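Local atomic coordinates of major pepsin inhibitor 3 (Ascaris suum, PDB entry 1F32), a protein that inhibits the aspartic protease pepsin, as a secreted member of the I33 family of protease inhibitors. Residues F41-V45 and T60-C66; F76-V81 and P142-C146. All blocks are in the same frame, centred on the assembly; numbering follows the deposited sequence.

From the N terminus the chain lays down strand 5-8, the three-stranded sheet of residues 13-29 and helix 35-52. Contact 1 closes the first loop, holding the segment after helix 57-60 against helix 35-52; fourteen residues, among them the rest of helix 35-52 and the start of helix 57-60, separate its segments. Strand 72-76 then pairs with strand 5-8. Contact 2 closes a longer loop of sixty residues, including helix 98-116, and holds the C-terminal 3-10 turn against the hairpin strand 79-82. The loops follow in series, neither nesting nor crossing; the centres of contact 1 and contact 2 are 28 Å apart. Both second segments contain Pro-Pro-X-Phe-Cys, ending in a disulfide-bonded cysteine.

Contact 1: residues F41-V45 and T60-C66; sequences FAARV and TKPPPFC
F41 and P63 form the dense part of this contact. P63 CD stands 3.5 Å from the centroid of the F41 ring and 6° off the ring normal, a CH-pi contact over the face. V45 CG2, from the next turn of the same helix, lies against the opposite face, nearer the rim. The F41 side chain reaches the loop because CG is anti to the backbone N (chi1 171°), which sends the ring out from helix 35-52. Its rim is also occupied: F41 CE1 meets T60 O in the ring plane at 3.3 Å, and F41 CD2 meets the edge of the other ring at F65 CE1, 3.9 Å away. C66 SG approaches F41 CE2 obliquely at 3.6 Å, a sulfur-aromatic contact made by the same sulfur that is bonded to C13.

R44 marks the change toward the solvent side. Its guanidinium uses two N-H groups on successive backbone carbonyls: NE donates to T60 O at 2.7 Å with an N-H...O angle of 161°, and NH2 donates to K61 O at 2.9 Å. T60 O lies close to the guanidinium plane, yet NE sits well above the plane of that carbonyl, so the bond is not made along a lone pair. The two bonds fix the rotation of the group. Beyond it the packing thins: the extended chain of K61 leads away from the helix, and its NZ stays 5.8 Å from R44 NE, like charges without contact.

T60 ends helix 57-60 and K61 leaves it with positive phi. The arrangement is thus an arginine donating to two successive carbonyls where a short helix ends, beside a proline-on-phenylalanine CH-pi contact where a disulfide-bonded loop packs on a helix.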
ATOM      1  N   PHE A  41      19.194  -1.752   0.817  1.00 18.00           N
ATOM      2  CA  PHE A  41      18.007  -1.799   1.669  1.00 17.30           C
ATOM      3  C   PHE A  41      17.385  -3.183   1.659  1.00 17.47           C
ATOM      4  O   PHE A  41      17.062  -3.745   2.706  1.00 19.66           O
ATOM      5  CB  PHE A  41      16.964  -0.792   1.193  1.00 16.92           C
ATOM      6  CG  PHE A  41      15.646  -0.920   1.887  1.00 16.79           C
ATOM      7  CD1 PHE A  41      15.577  -0.972   3.281  1.00 16.27           C
ATOM      8  CD2 PHE A  41      14.461  -0.961   1.154  1.00 15.19           C
ATOM      9  CE1 PHE A  41      14.351  -1.063   3.936  1.00 15.14           C
ATOM     10  CE2 PHE A  41      13.227  -1.052   1.809  1.00 14.14           C
ATOM     11  CZ  PHE A  41      13.177  -1.102   3.202  1.00 15.96           C
ATOM     12  N   ALA A  42      17.207  -3.735   0.468  1.00 17.53           N
ATOM     13  CA  ALA A  42      16.601  -5.053   0.355  1.00 18.43           C
ATOM     14  C   ALA A  42      17.391  -6.081   1.172  1.00 18.87           C
ATOM     15  O   ALA A  42      16.813  -6.952   1.817  1.00 18.21           O
ATOM     16  CB  ALA A  42      16.532  -5.465  -1.095  1.00 17.82           C
ATOM     17  N   ALA A  43      18.709  -5.966   1.144  1.00 19.43           N
ATOM     18  CA  ALA A  43      19.578  -6.879   1.876  1.00 19.98           C
ATOM     19  C   ALA A  43      19.342  -6.719   3.367  1.00 20.24           C
ATOM     20  O   ALA A  43      19.267  -7.700   4.116  1.00 19.01           O
ATOM     21  CB  ALA A  43      21.030  -6.580   1.551  1.00 19.94           C
ATOM     22  N   ARG A  44      19.237  -5.464   3.783  1.00 21.06           N
ATOM     23  CA  ARG A  44      19.001  -5.106   5.170  1.00 22.27           C
ATOM     24  C   ARG A  44      17.666  -5.685   5.646  1.00 22.35           C
ATOM     25  O   ARG A  44      17.574  -6.215   6.755  1.00 21.64           O
ATOM     26  CB  ARG A  44      19.015  -3.573   5.284  1.00 22.33           C
ATOM     27  CG  ARG A  44      19.046  -3.015   6.686  1.00 24.90           C
ATOM     28  CD  ARG A  44      19.621  -1.586   6.698  1.00 22.34           C
ATOM     29  NE  ARG A  44      18.764  -0.614   6.010  1.00 20.01           N
ATOM     30  CZ  ARG A  44      19.113   0.071   4.924  1.00 22.16           C
ATOM     31  NH1 ARG A  44      20.312  -0.094   4.370  1.00 20.24           N
ATOM     32  NH2 ARG A  44      18.261   0.937   4.386  1.00 21.28           N
ATOM     33  N   VAL A  45      16.635  -5.588   4.807  1.00 19.83           N
ATOM     34  CA  VAL A  45      15.308  -6.105   5.153  1.00 19.40           C
ATOM     35  C   VAL A  45      15.342  -7.618   5.328  1.00 20.66           C
ATOM     36  O   VAL A  45      14.757  -8.161   6.277  1.00 19.25           O
ATOM     37  CB  VAL A  45      14.262  -5.755   4.059  1.00 19.94           C
ATOM     38  CG1 VAL A  45      12.923  -6.417   4.376  1.00 21.54           C
ATOM     39  CG2 VAL A  45      14.070  -4.256   4.000  1.00 20.04           C
ATOM     40  N   THR A  60      15.485  -2.117   9.886  1.00 17.41           N
ATOM     41  CA  THR A  60      15.292  -2.012   8.442  1.00 20.34           C
ATOM     42  C   THR A  60      15.710  -0.669   7.839  1.00 19.67           C
ATOM     43  O   THR A  60      16.182  -0.625   6.702  1.00 18.51           O
ATOM     44  CB  THR A  60      13.814  -2.314   8.029  1.00 19.35           C
ATOM     45  OG1 THR A  60      12.934  -1.370   8.646  1.00 21.95           O
ATOM     46  CG2 THR A  60      13.413  -3.732   8.453  1.00 21.33           C
ATOM     47  N   LYS A  61      15.547   0.414   8.600  1.00 19.53           N
ATOM     48  CA  LYS A  61      15.900   1.749   8.113  1.00 20.89           C
ATOM     49  C   LYS A  61      15.325   2.031   6.721  1.00 18.84           C
ATOM     50  O   LYS A  61      16.068   2.226   5.757  1.00 18.33           O
ATOM     51  CB  LYS A  61      17.421   1.910   8.087  1.00 21.80           C
ATOM     52  CG  LYS A  61      18.056   1.845   9.474  1.00 24.09           C
ATOM     53  CD  LYS A  61      19.561   1.826   9.386  1.00 29.18           C
ATOM     54  CE  LYS A  61      20.188   1.637  10.758  1.00 32.14           C
ATOM     55  NZ  LYS A  61      21.650   1.427  10.632  1.00 35.78           N
ATOM     56  N   PRO A  62      13.986   2.060   6.599  1.00 18.91           N
ATOM     57  CA  PRO A  62      13.323   2.318   5.317  1.00 19.41           C
ATOM     58  C   PRO A  62      13.646   3.671   4.699  1.00 20.18           C
ATOM     59  O   PRO A  62      13.481   4.713   5.340  1.00 19.52           O
ATOM     60  CB  PRO A  62      11.832   2.186   5.652  1.00 21.82           C
ATOM     61  CG  PRO A  62      11.781   2.462   7.149  1.00 24.61           C
ATOM     62  CD  PRO A  62      12.999   1.751   7.651  1.00 19.43           C
ATOM     63  N   PRO A  63      14.123   3.670   3.444  1.00 19.26           N
ATOM     64  CA  PRO A  63      14.457   4.920   2.758  1.00 18.29           C
ATOM     65  C   PRO A  63      13.186   5.693   2.413  1.00 18.98           C
ATOM     66  O   PRO A  63      12.068   5.154   2.451  1.00 18.23           O
ATOM     67  CB  PRO A  63      15.212   4.448   1.507  1.00 18.07           C
ATOM     68  CG  PRO A  63      15.776   3.083   1.933  1.00 17.04           C
ATOM     69  CD  PRO A  63      14.577   2.508   2.660  1.00 16.43           C
ATOM     70  N   PRO A  64      13.334   6.969   2.048  1.00 18.65           N
ATOM     71  CA  PRO A  64      12.117   7.719   1.727  1.00 18.67           C
ATOM     72  C   PRO A  64      11.277   7.165   0.582  1.00 19.26           C
ATOM     73  O   PRO A  64      10.095   7.497   0.471  1.00 17.74           O
ATOM     74  CB  PRO A  64      12.624   9.143   1.467  1.00 20.78           C
ATOM     75  CG  PRO A  64      14.122   9.051   1.463  1.00 19.32           C
ATOM     76  CD  PRO A  64      14.495   7.856   2.244  1.00 20.08           C
ATOM     77  N   PHE A  65      11.864   6.311  -0.252  1.00 16.59           N
ATOM     78  CA  PHE A  65      11.109   5.779  -1.375  1.00 17.73           C
ATOM     79  C   PHE A  65      10.099   4.720  -0.983  1.00 17.91           C
ATOM     80  O   PHE A  65       9.370   4.201  -1.833  1.00 17.02           O
ATOM     81  CB  PHE A  65      12.031   5.279  -2.499  1.00 16.28           C
ATOM     82  CG  PHE A  65      13.104   4.307  -2.061  1.00 16.18           C
ATOM     83  CD1 PHE A  65      12.779   3.050  -1.542  1.00 17.02           C
ATOM     84  CD2 PHE A  65      14.455   4.626  -2.255  1.00 13.95           C
ATOM     85  CE1 PHE A  65      13.799   2.119  -1.227  1.00 17.75           C
ATOM     86  CE2 PHE A  65      15.462   3.714  -1.950  1.00 16.50           C
ATOM     87  CZ  PHE A  65      15.138   2.457  -1.439  1.00 15.92           C
ATOM     88  N   CYS A  66      10.067   4.382   0.303  1.00 15.22           N
ATOM     89  CA  CYS A  66       9.068   3.452   0.813  1.00 15.70           C
ATOM     90  C   CYS A  66       7.775   4.232   1.013  1.00 17.95           C
ATOM     91  O   CYS A  66       6.746   3.669   1.405  1.00 16.95           O
ATOM     92  CB  CYS A  66       9.511   2.860   2.141  1.00 16.63           C
ATOM     93  SG  CYS A  66      10.797   1.617   1.908  1.00 14.93           S
TER

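Contact 2: residues F76-V81 and P142-C146; sequences FVGCSV and PPSFC
A disulfide joins a beta hairpin, strands 72-76 and 79-82, just after its turn, to the 3-10 turn near the C terminus: C79 SG and C146 SG are bonded at 2.0 Å with a chi3 of -77°. The C146 sulfur also touches F76 CB at 3.7 Å, while the C79 sulfur meets F145 CE1 at 3.7 Å, at the edge of that ring. P143 sits in the angle between the two phenylalanine rings, which meet directly at F76 CE2 and F145 CZ, 4.1 Å apart. Its CG lies 3.7 Å from the centroid of the F76 ring, 9° off the normal, and its CB faces the centre of the F145 ring. F145 bends back over this proline because CG sits between the backbone N and the carbonyl carbon (chi1 58°).

The hairpin has a two-residue turn, V77-G78, closed by F76 N to C79 O and, weakly, by C79 N to F76 O; G78 takes positive phi, where a side-chain carbon would jam against V77 O. P142 CB packs on V77 O, 3.4 Å away. At the exposed G78, one water donates to both G78 O and C146 O, 2.8 Å from each, bridging two acceptors. Deeper in, V81 CG2 reaches F145 CE1 at 3.9 Å. Helix 98-116 covers this cluster, with F107 edge-to-face with F76 and E103 hydrogen-bonded to S144 OG.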
ATOM      1  N   PHE A  76     -10.673  -3.060  -0.792  1.00 18.93           N
ATOM      2  CA  PHE A  76     -12.042  -3.349  -1.206  1.00 20.03           C
ATOM      3  C   PHE A  76     -12.051  -4.648  -1.994  1.00 18.98           C
ATOM      4  O   PHE A  76     -11.003  -5.223  -2.253  1.00 18.52           O
ATOM      5  CB  PHE A  76     -12.564  -2.245  -2.124  1.00 18.19           C
ATOM      6  CG  PHE A  76     -12.402  -0.860  -1.567  1.00 19.96           C
ATOM      7  CD1 PHE A  76     -13.299  -0.360  -0.629  1.00 20.07           C
ATOM      8  CD2 PHE A  76     -11.331  -0.070  -1.962  1.00 17.54           C
ATOM      9  CE1 PHE A  76     -13.119   0.921  -0.089  1.00 18.64           C
ATOM     10  CE2 PHE A  76     -11.144   1.199  -1.436  1.00 19.57           C
ATOM     11  CZ  PHE A  76     -12.040   1.699  -0.495  1.00 18.82           C
ATOM     12  N   VAL A  77     -13.245  -5.098  -2.367  1.00 19.38           N
ATOM     13  CA  VAL A  77     -13.374  -6.302  -3.170  1.00 20.50           C
ATOM     14  C   VAL A  77     -13.014  -5.887  -4.587  1.00 20.40           C
ATOM     15  O   VAL A  77     -13.738  -5.110  -5.221  1.00 18.16           O
ATOM     16  CB  VAL A  77     -14.815  -6.850  -3.166  1.00 20.96           C
ATOM     17  CG1 VAL A  77     -14.943  -7.980  -4.191  1.00 22.08           C
ATOM     18  CG2 VAL A  77     -15.176  -7.349  -1.784  1.00 21.37           C
ATOM     19  N   GLY A  78     -11.878  -6.374  -5.071  1.00 20.03           N
ATOM     20  CA  GLY A  78     -11.474  -6.043  -6.423  1.00 21.79           C
ATOM     21  C   GLY A  78     -10.309  -5.082  -6.519  1.00 21.08           C
ATOM     22  O   GLY A  78      -9.629  -5.038  -7.547  1.00 19.54           O
ATOM     23  N   CYS A  79     -10.067  -4.298  -5.468  1.00 20.43           N
ATOM     24  CA  CYS A  79      -8.958  -3.360  -5.524  1.00 18.72           C
ATOM     25  C   CYS A  79      -8.556  -2.750  -4.187  1.00 19.05           C
ATOM     26  O   CYS A  79      -9.263  -2.902  -3.185  1.00 16.93           O
ATOM     27  CB  CYS A  79      -9.286  -2.258  -6.531  1.00 21.98           C
ATOM     28  SG  CYS A  79     -10.261  -0.806  -6.005  1.00 20.64           S
ATOM     29  N   SER A  80      -7.405  -2.079  -4.179  1.00 18.95           N
ATOM     30  CA  SER A  80      -6.882  -1.440  -2.976  1.00 19.49           C
ATOM     31  C   SER A  80      -6.344  -0.040  -3.258  1.00 18.61           C
ATOM     32  O   SER A  80      -5.899   0.272  -4.368  1.00 16.99           O
ATOM     33  CB  SER A  80      -5.736  -2.267  -2.365  1.00 22.05           C
ATOM     34  OG  SER A  80      -6.152  -3.565  -1.969  1.00 22.02           O
ATOM     35  N   VAL A  81      -6.394   0.796  -2.232  1.00 19.16           N
ATOM     36  CA  VAL A  81      -5.868   2.149  -2.303  1.00 17.19           C
ATOM     37  C   VAL A  81      -4.786   2.215  -1.225  1.00 16.02           C
ATOM     38  O   VAL A  81      -5.008   1.831  -0.075  1.00 16.66           O
ATOM     39  CB  VAL A  81      -6.950   3.207  -1.986  1.00 16.58           C
ATOM     40  CG1 VAL A  81      -6.335   4.609  -2.026  1.00 19.21           C
ATOM     41  CG2 VAL A  81      -8.094   3.095  -2.973  1.00 17.49           C
ATOM     42  N   PRO A 142     -18.368  -2.342  -4.261  1.00 20.95           N
ATOM     43  CA  PRO A 142     -17.068  -1.679  -4.131  1.00 20.11           C
ATOM     44  C   PRO A 142     -17.041  -0.371  -4.933  1.00 19.58           C
ATOM     45  O   PRO A 142     -17.867  -0.157  -5.835  1.00 17.82           O
ATOM     46  CB  PRO A 142     -16.086  -2.730  -4.654  1.00 22.93           C
ATOM     47  CG  PRO A 142     -16.919  -3.549  -5.585  1.00 22.76           C
ATOM     48  CD  PRO A 142     -18.238  -3.667  -4.891  1.00 23.08           C
ATOM     49  N   PRO A 143     -16.122   0.544  -4.584  1.00 17.65           N
ATOM     50  CA  PRO A 143     -16.038   1.813  -5.311  1.00 18.73           C
ATOM     51  C   PRO A 143     -15.963   1.506  -6.800  1.00 19.51           C
ATOM     52  O   PRO A 143     -15.354   0.510  -7.201  1.00 19.59           O
ATOM     53  CB  PRO A 143     -14.749   2.440  -4.775  1.00 17.60           C
ATOM     54  CG  PRO A 143     -14.712   1.951  -3.355  1.00 16.20           C
ATOM     55  CD  PRO A 143     -15.145   0.484  -3.482  1.00 15.62           C
ATOM     56  N   SER A 144     -16.577   2.351  -7.618  1.00 20.43           N
ATOM     57  CA  SER A 144     -16.576   2.111  -9.055  1.00 24.55           C
ATOM     58  C   SER A 144     -15.172   2.065  -9.644  1.00 24.87           C
ATOM     59  O   SER A 144     -14.941   1.392 -10.647  1.00 24.29           O
ATOM     60  CB  SER A 144     -17.413   3.171  -9.780  1.00 26.98           C
ATOM     61  OG  SER A 144     -16.856   4.463  -9.621  1.00 28.70           O
ATOM     62  N   PHE A 145     -14.223   2.756  -9.016  1.00 25.25           N
ATOM     63  CA  PHE A 145     -12.869   2.750  -9.542  1.00 24.10           C
ATOM     64  C   PHE A 145     -12.169   1.397  -9.424  1.00 23.68           C
ATOM     65  O   PHE A 145     -11.088   1.202  -9.979  1.00 24.55           O
ATOM     66  CB  PHE A 145     -12.022   3.868  -8.909  1.00 24.32           C
ATOM     67  CG  PHE A 145     -11.912   3.809  -7.402  1.00 24.43           C
ATOM     68  CD1 PHE A 145     -11.331   2.720  -6.765  1.00 22.25           C
ATOM     69  CD2 PHE A 145     -12.335   4.886  -6.630  1.00 23.14           C
ATOM     70  CE1 PHE A 145     -11.168   2.699  -5.381  1.00 22.50           C
ATOM     71  CE2 PHE A 145     -12.176   4.880  -5.248  1.00 23.67           C
ATOM     72  CZ  PHE A 145     -11.590   3.784  -4.621  1.00 22.78           C
ATOM     73  N   CYS A 146     -12.783   0.456  -8.716  1.00 22.65           N
ATOM     74  CA  CYS A 146     -12.203  -0.871  -8.580  1.00 22.76           C
ATOM     75  C   CYS A 146     -12.378  -1.667  -9.877  1.00 25.46           C
ATOM     76  O   CYS A 146     -11.794  -2.731 -10.033  1.00 23.95           O
ATOM     77  CB  CYS A 146     -12.871  -1.632  -7.440  1.00 25.37           C
ATOM     78  SG  CYS A 146     -12.164  -1.467  -5.760  1.00 23.02           S
TER
HETATM   79  O   HOH W   1     -11.115  -5.443  -9.885  1.00 24.03           O